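Ammonium transporter (PDB 6EU6) probably senses ammonium at the membrane as the transporter-like part of an ammonium sensor histidine kinase. Local coordinates at residues A[190-195]-A[313-318]; A[115-120]-A[186-191]. One frame throughout, in Å; residues are numbered along the deposited sequence.

Interaction 1 (A[190-195]-A[313-318]); sequences DKYNPD and TLKIDD. With ZDM (nonyl 4-O-alpha-D-glucopyranosyl-beta-D-glucopyranoside), chain D.
Y192 and K315 make a CH-pi contact between two helix-connecting loops, one following helix 167-185 and the other following helix 289-312. K315 CD sits 4.0 Å from the centroid of the Y192 ring and only 10° off the ring normal. K315 lays its CD over the ring with its chain bent at chi2 (-142°). Its NZ runs on to the carbonyl of K312. The opposite face of the ring is covered by K191 CG, so the phenol lies between two lysine chains. Y192 OH comes 3.4 Å from K315 CA, and its hydrogen bond goes to the carbonyl of E311.

Beside the tyrosine, CG anti to the backbone N and a bend at chi2 (59°) lay the K191 chain across D317. K191 CD comes 3.6 Å from D317 OD1. K191 NZ stays 4.3 Å from D317 OD1, beyond a salt bridge. A water bridges the two: it donates to D317 OD1 at 2.7 Å and weakly accepts from K191 NZ. The stronger charge partners are E311 for K191 and R188 for D317.

The maltoside head group of the bound detergent lies alongside. Its O49 donates to L314 O at 2.7 Å. I316 CG1 packs 3.8 Å from C18, the first carbon of the nonyl tail. K315 is the first residue past helix 289-312 to leave helical backbone angles, with positive phi. Two inter-helix loops thus meet at the end of an ammonium-transporter-family helix bundle, where Y192, L314, K315 and I316 line part of the detergent site.

Interaction 2 (A[115-120]-A[186-191]); sequences IAERSG and GPRIDK. With ZDM (nonyl 4-O-alpha-D-glucopyranosyl-beta-D-glucopyranoside), chain D.
R118 grips the carbonyl of G186 side-on with two nitrogens. R118 NE donates to G186 O at 2.9 Å, nearly along the C=O axis, while R118 NH2 reaches the same oxygen at 3.0 Å from above the carbonyl plane. The guanidinium is held flat further by R118 NH1, which bonds to A116 O in its own loop at 3.1 Å. R118 NH2 also serves the carbonyl of D317.

The second polar link is a salt bridge. R188 NH1 meets the anti side of E117 OE2 at 2.9 Å, with an N-H...O angle of 160°. A bend at chi3 (-76°) turns the R188 guanidinium toward E117. R188 NH2 pairs with D317, and E117 OE1 takes bonds from Q36 and N39.

G186 is the first residue past helix 167-185, with positive phi, and R188 to K191 form a type I beta turn. R118 joins the loop after helix 93-114 to the loop leaving helix 167-185. A leucine in place of R118 would probably leave the carbonyls of G186, A116 and D317 without these donors.

Around these bonds the packing is aliphatic. R118 CD lies 3.8 Å from R188 CG, the two chains crossing at about a right angle, and R188 CD rests 3.8 Å from E117 CB. Beyond them, P187 CG borders the detergent sugar.

In the fold
Interactions 1 and 2 lie on the same side of the chain's centre, with their centres 11 Å apart. Along the chain, 115-120 comes first, then 186-191, which runs into 190-195 and shares D190 and K191 with it, and 313-318 comes last. The loop after helix 167-185 is therefore common to both. It touches both other loops, which also meet each other directly. D317 joins the two contacts, through a salt bridge to R188 and a probable hydrogen bond to R118. P187 packs against both D317 and Y192. Both contacts border the same detergent molecule, and together they tie three inter-helix loops into one cluster at one end of the helix bundle.

Interaction 1 (A[190-195]-A[313-318])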
loop_
_atom_site.group_PDB
_atom_site.type_symbol
_atom_site.label_atom_id
_atom_site.label_comp_id
_atom_site.label_asym_id
_atom_site.label_seq_id
_atom_site.Cartn_x
_atom_site.Cartn_y
_atom_site.Cartn_z
ATOM N N ASP A 190 8.011 -30.318 16.378
ATOM C CA ASP A 190 7.417 -30.334 17.765
ATOM C C ASP A 190 5.953 -29.965 17.762
ATOM O O ASP A 190 5.479 -29.399 18.733
ATOM C CB ASP A 190 8.177 -29.328 18.600
ATOM C CG ASP A 190 8.551 -28.088 17.775
ATOM O OD1 ASP A 190 8.036 -27.981 16.588
ATOM O OD2 ASP A 190 9.411 -27.300 18.263
ATOM N N LYS A 191 5.207 -30.245 16.682
ATOM C CA LYS A 191 3.833 -29.763 16.658
ATOM C C LYS A 191 2.932 -30.583 17.614
ATOM O O LYS A 191 2.066 -30.031 18.308
ATOM C CB LYS A 191 3.272 -29.842 15.217
ATOM C CG LYS A 191 1.772 -29.534 15.093
ATOM C CD LYS A 191 1.448 -28.135 15.612
ATOM C CE LYS A 191 -0.052 -27.898 15.587
ATOM N NZ LYS A 191 -0.406 -26.535 16.069
ATOM N N TYR A 192 3.073 -31.911 17.524
ATOM C CA TYR A 192 2.170 -32.782 18.285
ATOM C C TYR A 192 2.892 -33.501 19.387
ATOM O O TYR A 192 3.995 -33.931 19.190
ATOM C CB TYR A 192 1.556 -33.797 17.355
ATOM C CG TYR A 192 0.720 -33.123 16.280
ATOM C CD1 TYR A 192 -0.415 -32.391 16.623
ATOM C CD2 TYR A 192 1.092 -33.155 14.943
ATOM C CE1 TYR A 192 -1.188 -31.730 15.650
ATOM C CE2 TYR A 192 0.307 -32.523 13.941
ATOM C CZ TYR A 192 -0.860 -31.814 14.331
ATOM O OH TYR A 192 -1.706 -31.161 13.443
ATOM N N ASN A 193 2.286 -33.625 20.555
ATOM C CA ASN A 193 2.938 -34.385 21.625
ATOM C C ASN A 193 2.634 -35.902 21.564
ATOM O O ASN A 193 1.724 -36.325 20.865
ATOM C CB ASN A 193 2.473 -33.785 22.925
ATOM C CG ASN A 193 2.821 -32.329 23.008
ATOM O OD1 ASN A 193 3.961 -31.972 22.750
ATOM N ND2 ASN A 193 1.869 -31.497 23.294
ATOM N N PRO A 194 3.356 -36.716 22.349
ATOM C CA PRO A 194 3.123 -38.164 22.374
ATOM C C PRO A 194 1.701 -38.525 22.776
ATOM O O PRO A 194 1.195 -39.569 22.321
ATOM C CB PRO A 194 4.126 -38.643 23.410
ATOM C CG PRO A 194 5.196 -37.584 23.414
ATOM C CD PRO A 194 4.394 -36.329 23.325
ATOM N N ASP A 195 1.008 -37.671 23.552
ATOM C CA ASP A 195 -0.431 -37.917 23.806
ATOM C C ASP A 195 -1.369 -37.415 22.738
ATOM O O ASP A 195 -2.603 -37.474 22.876
ATOM C CB ASP A 195 -0.864 -37.340 25.135
ATOM C CG ASP A 195 -0.829 -35.820 25.160
ATOM O OD1 ASP A 195 -0.305 -35.228 24.212
ATOM O OD2 ASP A 195 -1.313 -35.219 26.138
ATOM N N THR A 313 -7.855 -33.000 14.659
ATOM C CA THR A 313 -8.465 -34.247 14.285
ATOM C C THR A 313 -7.775 -34.813 13.070
ATOM O O THR A 313 -7.386 -35.985 13.096
ATOM C CB THR A 313 -9.959 -34.099 14.024
ATOM O OG1 THR A 313 -10.550 -33.501 15.159
ATOM C CG2 THR A 313 -10.615 -35.444 13.734
ATOM N N LEU A 314 -7.576 -34.052 11.998
ATOM C CA LEU A 314 -6.877 -34.626 10.837
ATOM C C LEU A 314 -5.386 -34.691 11.072
ATOM O O LEU A 314 -4.645 -35.421 10.402
ATOM C CB LEU A 314 -7.209 -33.827 9.567
ATOM C CG LEU A 314 -8.656 -33.744 9.191
ATOM C CD1 LEU A 314 -8.754 -32.939 7.923
ATOM C CD2 LEU A 314 -9.118 -35.143 8.908
ATOM N N LYS A 315 -4.895 -33.898 12.006
ATOM C CA LYS A 315 -3.464 -33.781 12.272
ATOM C C LYS A 315 -2.635 -33.381 11.061
ATOM O O LYS A 315 -1.518 -33.939 10.773
ATOM C CB LYS A 315 -2.961 -35.029 13.001
ATOM C CG LYS A 315 -3.508 -35.017 14.434
ATOM C CD LYS A 315 -2.548 -35.517 15.461
ATOM C CE LYS A 315 -2.976 -35.184 16.876
ATOM N NZ LYS A 315 -4.419 -35.320 17.143
ATOM N N ILE A 316 -3.217 -32.446 10.305
ATOM C CA ILE A 316 -2.451 -31.750 9.246
ATOM C C ILE A 316 -1.923 -30.459 9.830
ATOM O O ILE A 316 -2.700 -29.674 10.428
ATOM C CB ILE A 316 -3.277 -31.502 7.995
ATOM C CG1 ILE A 316 -3.790 -32.853 7.487
ATOM C CG2 ILE A 316 -2.447 -30.782 6.906
ATOM C CD1 ILE A 316 -4.876 -32.744 6.448
ATOM N N ASP A 317 -0.609 -30.289 9.769
ATOM C CA ASP A 317 0.010 -29.105 10.368
ATOM C C ASP A 317 0.125 -27.960 9.321
ATOM O O ASP A 317 0.959 -28.013 8.384
ATOM C CB ASP A 317 1.360 -29.438 10.952
ATOM C CG ASP A 317 1.989 -28.249 11.732
ATOM O OD1 ASP A 317 1.329 -27.274 12.150
ATOM O OD2 ASP A 317 3.188 -28.307 11.945
ATOM N N ASP A 318 -0.673 -26.911 9.548
ATOM C CA ASP A 318 -0.846 -25.776 8.576
ATOM C C ASP A 318 -0.552 -24.491 9.333
ATOM O O ASP A 318 -1.411 -23.972 10.081
ATOM C CB ASP A 318 -2.259 -25.805 8.120
ATOM C CG ASP A 318 -2.605 -24.707 7.120
ATOM O OD1 ASP A 318 -1.788 -23.758 6.841
ATOM O OD2 ASP A 318 -3.784 -24.817 6.696
HETATM C C1 ZDM D . -3.167 -38.783 9.885
HETATM O O1 ZDM D . 1.170 -38.053 13.736
HETATM C C2 ZDM D . -2.573 -38.924 11.304
HETATM O O2 ZDM D . 0.096 -37.496 17.251
HETATM C C3 ZDM D . -1.193 -38.284 11.644
HETATM O O3 ZDM D . -1.405 -40.793 14.140
HETATM C C4 ZDM D . -0.627 -37.457 10.480
HETATM O O4 ZDM D . -1.671 -39.371 16.524
HETATM C C5 ZDM D . -0.283 -39.993 14.541
HETATM O O5 ZDM D . -0.873 -38.161 9.279
HETATM C C6 ZDM D . -2.190 -38.315 8.762
HETATM O O6 ZDM D . 3.196 -36.301 14.438
HETATM C C7 ZDM D . -0.736 -38.929 15.532
HETATM O O7 ZDM D . -0.229 -39.271 12.075
HETATM C C8 ZDM D . 0.503 -38.320 16.146
HETATM C C9 ZDM D . 1.222 -37.504 15.057
HETATM C C10 ZDM D . 0.237 -39.121 13.416
HETATM C C11 ZDM D . 2.711 -37.320 15.327
HETATM O O16 ZDM D . -2.381 -37.171 7.894
HETATM C C18 ZDM D . -3.632 -36.631 7.467
HETATM C C19 ZDM D . -4.501 -37.613 6.711
HETATM C C22 ZDM D . -5.218 -36.979 5.530
HETATM C C25 ZDM D . -6.720 -36.899 5.716
HETATM C C28 ZDM D . -7.429 -36.055 4.647
HETATM C C31 ZDM D . -7.863 -36.863 3.435
HETATM C C34 ZDM D . -9.041 -36.242 2.719
HETATM O O49 ZDM D . -4.431 -38.102 10.013
HETATM O O55 ZDM D . -2.522 -40.325 11.510
HETATM C C57 ZDM D . 0.894 -37.264 10.569
HETATM O O61 ZDM D . 1.193 -36.492 11.732
HETATM O O HOH W 1 -1.000 -26.201 12.901
#

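Interaction 2 (A[115-120]-A[186-191])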
loop_
_atom_site.group_PDB
_atom_site.type_symbol
_atom_site.label_atom_id
_atom_site.label_comp_id
_atom_site.label_asym_id
_atom_site.label_seq_id
_atom_site.Cartn_x
_atom_site.Cartn_y
_atom_site.Cartn_z
ATOM N N ILE A 115 3.141 -25.155 3.998
ATOM C CA ILE A 115 4.360 -25.993 4.225
ATOM C C ILE A 115 5.575 -25.257 4.793
ATOM O O ILE A 115 6.714 -25.755 4.805
ATOM C CB ILE A 115 4.717 -26.770 2.961
ATOM C CG1 ILE A 115 5.029 -25.850 1.827
ATOM C CG2 ILE A 115 3.543 -27.707 2.612
ATOM C CD1 ILE A 115 5.567 -26.542 0.578
ATOM N N ALA A 116 5.335 -24.066 5.323
ATOM C CA ALA A 116 6.393 -23.304 5.927
ATOM C C ALA A 116 7.087 -24.034 7.089
ATOM O O ALA A 116 6.482 -24.888 7.808
ATOM C CB ALA A 116 5.861 -21.971 6.428
ATOM N N GLU A 117 8.348 -23.645 7.313
ATOM C CA GLU A 117 9.103 -24.052 8.534
ATOM C C GLU A 117 9.797 -25.414 8.451
ATOM O O GLU A 117 10.760 -25.602 9.172
ATOM C CB GLU A 117 8.273 -23.960 9.871
ATOM C CG GLU A 117 7.423 -22.681 9.958
ATOM C CD GLU A 117 7.473 -22.046 11.321
ATOM O OE1 GLU A 117 8.133 -21.015 11.522
ATOM O OE2 GLU A 117 6.842 -22.599 12.213
ATOM N N ARG A 118 9.386 -26.285 7.533
ATOM C CA ARG A 118 9.995 -27.618 7.474
ATOM C C ARG A 118 10.095 -28.223 6.095
ATOM O O ARG A 118 10.785 -29.215 5.914
ATOM C CB ARG A 118 9.333 -28.564 8.459
ATOM C CG ARG A 118 8.015 -29.212 7.981
ATOM C CD ARG A 118 6.860 -28.219 7.874
ATOM N NE ARG A 118 5.563 -28.896 7.752
ATOM C CZ ARG A 118 4.383 -28.328 7.573
ATOM N NH1 ARG A 118 4.277 -27.002 7.566
ATOM N NH2 ARG A 118 3.300 -29.060 7.429
ATOM N N SER A 119 9.447 -27.636 5.107
ATOM C CA SER A 119 9.678 -28.025 3.766
ATOM C C SER A 119 10.962 -27.396 3.273
ATOM O O SER A 119 11.377 -26.287 3.753
ATOM C CB SER A 119 8.496 -27.661 2.883
ATOM O OG SER A 119 8.331 -26.279 2.747
ATOM N N GLY A 120 11.590 -28.054 2.287
ATOM C CA GLY A 120 12.740 -27.475 1.607
ATOM C C GLY A 120 12.343 -26.603 0.463
ATOM O O GLY A 120 11.154 -26.586 0.022
ATOM N N GLY A 186 4.544 -33.447 5.997
ATOM C CA GLY A 186 4.351 -33.905 7.340
ATOM C C GLY A 186 4.386 -32.748 8.303
ATOM O O GLY A 186 4.784 -31.638 7.947
ATOM N N PRO A 187 4.027 -33.007 9.549
ATOM C CA PRO A 187 4.003 -31.911 10.535
ATOM C C PRO A 187 5.340 -31.403 10.970
ATOM O O PRO A 187 6.388 -32.041 10.799
ATOM C CB PRO A 187 3.279 -32.523 11.761
ATOM C CG PRO A 187 2.832 -33.909 11.311
ATOM C CD PRO A 187 3.688 -34.303 10.146
ATOM N N ARG A 188 5.326 -30.216 11.528
ATOM C CA ARG A 188 6.550 -29.704 12.099
ATOM C C ARG A 188 6.946 -30.660 13.261
ATOM O O ARG A 188 6.083 -31.204 13.977
ATOM C CB ARG A 188 6.343 -28.251 12.590
ATOM C CG ARG A 188 6.153 -27.224 11.461
ATOM C CD ARG A 188 5.798 -25.853 11.978
ATOM N NE ARG A 188 4.382 -25.876 12.393
ATOM C CZ ARG A 188 3.704 -24.825 12.853
ATOM N NH1 ARG A 188 4.247 -23.602 12.891
ATOM N NH2 ARG A 188 2.458 -24.987 13.145
ATOM N N ILE A 189 8.234 -30.851 13.431
ATOM C CA ILE A 189 8.736 -31.696 14.487
ATOM C C ILE A 189 8.130 -31.503 15.858
ATOM O O ILE A 189 7.778 -32.475 16.520
ATOM C CB ILE A 189 10.275 -31.654 14.662
ATOM C CG1 ILE A 189 10.720 -30.270 15.070
ATOM C CG2 ILE A 189 10.940 -32.225 13.428
ATOM C CD1 ILE A 189 12.198 -30.014 14.985
ATOM N N ASP A 190 8.011 -30.318 16.378
ATOM C CA ASP A 190 7.417 -30.334 17.765
ATOM C C ASP A 190 5.953 -29.965 17.762
ATOM O O ASP A 190 5.479 -29.399 18.733
ATOM C CB ASP A 190 8.177 -29.328 18.600
ATOM C CG ASP A 190 8.551 -28.088 17.775
ATOM O OD1 ASP A 190 8.036 -27.981 16.588
ATOM O OD2 ASP A 190 9.411 -27.300 18.263
ATOM N N LYS A 191 5.207 -30.245 16.682
ATOM C CA LYS A 191 3.833 -29.763 16.658
ATOM C C LYS A 191 2.932 -30.583 17.614
ATOM O O LYS A 191 2.066 -30.031 18.308
ATOM C CB LYS A 191 3.272 -29.842 15.217
ATOM C CG LYS A 191 1.772 -29.534 15.093
ATOM C CD LYS A 191 1.448 -28.135 15.612
ATOM C CE LYS A 191 -0.052 -27.898 15.587
ATOM N NZ LYS A 191 -0.406 -26.535 16.069
HETATM C C1 ZDM D . -3.167 -38.783 9.885
HETATM O O1 ZDM D . 1.170 -38.053 13.736
HETATM C C2 ZDM D . -2.573 -38.924 11.304
HETATM O O2 ZDM D . 0.096 -37.496 17.251
HETATM C C3 ZDM D . -1.193 -38.284 11.644
HETATM O O3 ZDM D . -1.405 -40.793 14.140
HETATM C C4 ZDM D . -0.627 -37.457 10.480
HETATM O O4 ZDM D . -1.671 -39.371 16.524
HETATM C C5 ZDM D . -0.283 -39.993 14.541
HETATM O O5 ZDM D . -0.873 -38.161 9.279
HETATM C C6 ZDM D . -2.190 -38.315 8.762
HETATM O O6 ZDM D . 3.196 -36.301 14.438
HETATM C C7 ZDM D . -0.736 -38.929 15.532
HETATM O O7 ZDM D . -0.229 -39.271 12.075
HETATM C C8 ZDM D . 0.503 -38.320 16.146
HETATM C C9 ZDM D . 1.222 -37.504 15.057
HETATM C C10 ZDM D . 0.237 -39.121 13.416
HETATM C C11 ZDM D . 2.711 -37.320 15.327
HETATM O O16 ZDM D . -2.381 -37.171 7.894
HETATM C C18 ZDM D . -3.632 -36.631 7.467
HETATM C C19 ZDM D . -4.501 -37.613 6.711
HETATM C C22 ZDM D . -5.218 -36.979 5.530
HETATM C C25 ZDM D . -6.720 -36.899 5.716
HETATM C C28 ZDM D . -7.429 -36.055 4.647
HETATM C C31 ZDM D . -7.863 -36.863 3.435
HETATM C C34 ZDM D . -9.041 -36.242 2.719
HETATM O O49 ZDM D . -4.431 -38.102 10.013
HETATM O O55 ZDM D . -2.522 -40.325 11.510
HETATM C C57 ZDM D . 0.894 -37.264 10.569
HETATM O O61 ZDM D . 1.193 -36.492 11.732
#